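Local coordinates for putative exported protein (Bordetella pertussis Tohama I, PDB 2PFY), which binds pyroglutamic acid, probably as the periplasmic receptor of a tripartite ATP-independent (TRAP) transporter, at residues Ala86-Ser92 with Gln203-Gln208. Sequence-based numbering, arbitrary orientation.
Sequences ASSFNES and QAFIPQ
Ser87 and Ile206 bury the most surface where the turn and first helical residues of Ala86-Ser92 meet the connection Gln203-Gln208. Ser87 OG donates to the backbone Gln203 O at 2.6 Å, a short bond whose C=O...donor angle of 165° places the hydroxyl almost straight ahead of the carbonyl. With OG roughly anti to the carbonyl carbon (chi1 -84°), the hydroxyl reaches the Gln203-Ala204 backbone, and Ala204 O is 3.1 Å from Ser87 OG. The CB of Ile206 is directed toward Ala86-Ser92, and its branches part: CG2 faces the carbonyl oxygens of Ala86 and Ser87, the latter at 3.8 Å, while CD1 is modelled oblique to the Phe89 ring, 4.2 Å from CE1. A near-eclipsed chi1 of 122° leaves the placement of Ile206 CG1 and CD1, and so this last contact, doubtful.

Topologically, Gln203-Gln208 links strand 198-201 of one sheet to strand 208-214 of another, a crossing between sheets consistent with the two-lobed periplasmic binding protein fold. One side of this connection reaches the ligand, which Pro207 touches; the other receives the start of helix 89-108. There Ser88 is the N-cap: its OG accepts from Glu91 N (3.2 Å), and Glu91 OE1 in turn takes a weak bond from Ser88 N (3.3 Å), which completes a capping box.

Ordered waters bridge the backbones. Water 1 lies between Ala86 O and Ile206 N, accepting from the latter; water 2 lies between Ala86 N and Ala204 O, accepting from the former. Water 3 donates to Ile206 O (2.6 Å) and is hydrogen-bonded to the buried Ser92 OG (2.7 Å), beside which Trp241 of helix 223-257 touches both Ser92 and Gln208.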
loop_
_atom_site.group_PDB
_atom_site.type_symbol
_atom_site.label_atom_id
_atom_site.label_comp_id
_atom_site.label_asym_id
_atom_site.label_seq_id
_atom_site.Cartn_x
_atom_site.Cartn_y
_atom_site.Cartn_z
ATOM N N ALA A 86 -5.455 -13.158 -0.984
ATOM C CA ALA A 86 -6.577 -12.358 -1.477
ATOM C C ALA A 86 -6.123 -11.559 -2.710
ATOM O O ALA A 86 -5.798 -10.376 -2.612
ATOM C CB ALA A 86 -7.080 -11.427 -0.388
ATOM N N SER A 87 -6.082 -12.220 -3.859
ATOM C CA SER A 87 -5.369 -11.669 -5.007
ATOM C C SER A 87 -6.265 -10.990 -6.019
ATOM O O SER A 87 -5.778 -10.321 -6.933
ATOM C CB SER A 87 -4.524 -12.757 -5.658
ATOM O OG SER A 87 -3.280 -12.875 -4.969
ATOM N N SER A 88 -7.576 -11.184 -5.868
ATOM C CA SER A 88 -8.566 -10.431 -6.644
ATOM C C SER A 88 -9.083 -9.250 -5.811
ATOM O O SER A 88 -8.992 -9.270 -4.588
ATOM C CB SER A 88 -9.721 -11.340 -7.062
ATOM O OG SER A 88 -10.468 -11.715 -5.931
ATOM N N PHE A 89 -9.587 -8.204 -6.457
ATOM C CA PHE A 89 -10.185 -7.097 -5.678
ATOM C C PHE A 89 -11.311 -7.539 -4.762
ATOM O O PHE A 89 -11.433 -7.022 -3.644
ATOM C CB PHE A 89 -10.667 -5.954 -6.567
ATOM C CG PHE A 89 -9.558 -5.070 -7.079
ATOM C CD1 PHE A 89 -8.869 -4.225 -6.211
ATOM C CD2 PHE A 89 -9.222 -5.065 -8.449
ATOM C CE1 PHE A 89 -7.826 -3.381 -6.691
ATOM C CE2 PHE A 89 -8.196 -4.231 -8.944
ATOM C CZ PHE A 89 -7.501 -3.381 -8.057
ATOM N N ASN A 90 -12.152 -8.472 -5.236
ATOM C CA ASN A 90 -13.321 -8.930 -4.431
ATOM C C ASN A 90 -12.855 -9.625 -3.160
ATOM O O ASN A 90 -13.347 -9.336 -2.078
ATOM C CB ASN A 90 -14.255 -9.852 -5.247
ATOM C CG ASN A 90 -15.180 -9.074 -6.200
ATOM O OD1 ASN A 90 -15.128 -7.838 -6.306
ATOM N ND2 ASN A 90 -16.025 -9.813 -6.911
ATOM N N GLU A 91 -11.855 -10.493 -3.281
ATOM C CA GLU A 91 -11.241 -11.095 -2.080
ATOM C C GLU A 91 -10.586 -10.027 -1.195
ATOM O O GLU A 91 -10.724 -10.082 0.026
ATOM C CB GLU A 91 -10.193 -12.143 -2.443
ATOM C CG GLU A 91 -10.742 -13.421 -3.007
ATOM C CD GLU A 91 -9.628 -14.310 -3.528
ATOM O OE1 GLU A 91 -8.935 -13.920 -4.497
ATOM O OE2 GLU A 91 -9.433 -15.390 -2.949
ATOM N N SER A 92 -9.829 -9.100 -1.813
ATOM C CA SER A 92 -9.146 -8.024 -1.073
ATOM C C SER A 92 -10.137 -7.229 -0.225
ATOM O O SER A 92 -9.867 -6.912 0.944
ATOM C CB SER A 92 -8.383 -7.086 -2.041
ATOM O OG SER A 92 -7.519 -6.189 -1.341
ATOM N N GLN A 203 -0.412 -10.551 -9.743
ATOM C CA GLN A 203 -1.393 -10.316 -8.678
ATOM C C GLN A 203 -0.988 -11.011 -7.372
ATOM O O GLN A 203 -1.799 -11.735 -6.773
ATOM C CB GLN A 203 -2.800 -10.790 -9.113
ATOM C CG GLN A 203 -3.369 -10.058 -10.337
ATOM C CD GLN A 203 -4.807 -10.448 -10.663
ATOM O OE1 GLN A 203 -5.701 -10.472 -9.779
ATOM N NE2 GLN A 203 -5.048 -10.741 -11.935
ATOM N N ALA A 204 0.248 -10.825 -6.922
ATOM C CA ALA A 204 0.710 -11.542 -5.724
ATOM C C ALA A 204 -0.161 -11.207 -4.486
ATOM O O ALA A 204 -0.528 -12.092 -3.691
ATOM C CB ALA A 204 2.162 -11.252 -5.447
ATOM N N PHE A 205 -0.497 -9.926 -4.346
ATOM C CA PHE A 205 -1.391 -9.459 -3.315
ATOM C C PHE A 205 -1.870 -8.051 -3.635
ATOM O O PHE A 205 -1.468 -7.427 -4.641
ATOM C CB PHE A 205 -0.720 -9.525 -1.913
ATOM C CG PHE A 205 0.566 -8.768 -1.816
ATOM C CD1 PHE A 205 0.581 -7.417 -1.403
ATOM C CD2 PHE A 205 1.763 -9.368 -2.193
ATOM C CE1 PHE A 205 1.774 -6.696 -1.323
ATOM C CE2 PHE A 205 2.988 -8.628 -2.137
ATOM C CZ PHE A 205 2.990 -7.319 -1.692
ATOM N N ILE A 206 -2.787 -7.559 -2.819
ATOM C CA ILE A 206 -3.226 -6.200 -3.030
ATOM C C ILE A 206 -3.114 -5.380 -1.712
ATOM O O ILE A 206 -3.985 -5.481 -0.822
ATOM C CB ILE A 206 -4.563 -6.040 -3.915
ATOM C CG1 ILE A 206 -5.670 -5.326 -3.205
ATOM C CG2 ILE A 206 -5.014 -7.265 -4.778
ATOM C CD1 ILE A 206 -5.456 -3.935 -3.233
ATOM N N PRO A 207 -2.009 -4.602 -1.588
ATOM C CA PRO A 207 -1.726 -3.953 -0.312
ATOM C C PRO A 207 -2.568 -2.692 -0.198
ATOM O O PRO A 207 -2.877 -2.038 -1.206
ATOM C CB PRO A 207 -0.220 -3.673 -0.377
ATOM C CG PRO A 207 0.035 -3.426 -1.929
ATOM C CD PRO A 207 -0.994 -4.293 -2.630
ATOM N N GLN A 208 -3.013 -2.406 1.015
ATOM C CA GLN A 208 -3.845 -1.235 1.278
ATOM C C GLN A 208 -2.992 -0.059 1.688
ATOM O O GLN A 208 -1.902 -0.208 2.219
ATOM C CB GLN A 208 -4.824 -1.505 2.402
ATOM C CG GLN A 208 -5.733 -2.708 2.179
ATOM C CD GLN A 208 -6.601 -2.596 0.939
ATOM O OE1 GLN A 208 -7.102 -1.540 0.606
ATOM N NE2 GLN A 208 -6.809 -3.705 0.278
HETATM O O HOH W 1 -4.033 -9.235 -0.803
HETATM O O HOH W 2 -3.028 -12.029 -1.818
HETATM O O HOH W 3 -5.556 -7.323 0.131
HETATM O O HOH W 4 -7.210 -6.371 2.119
#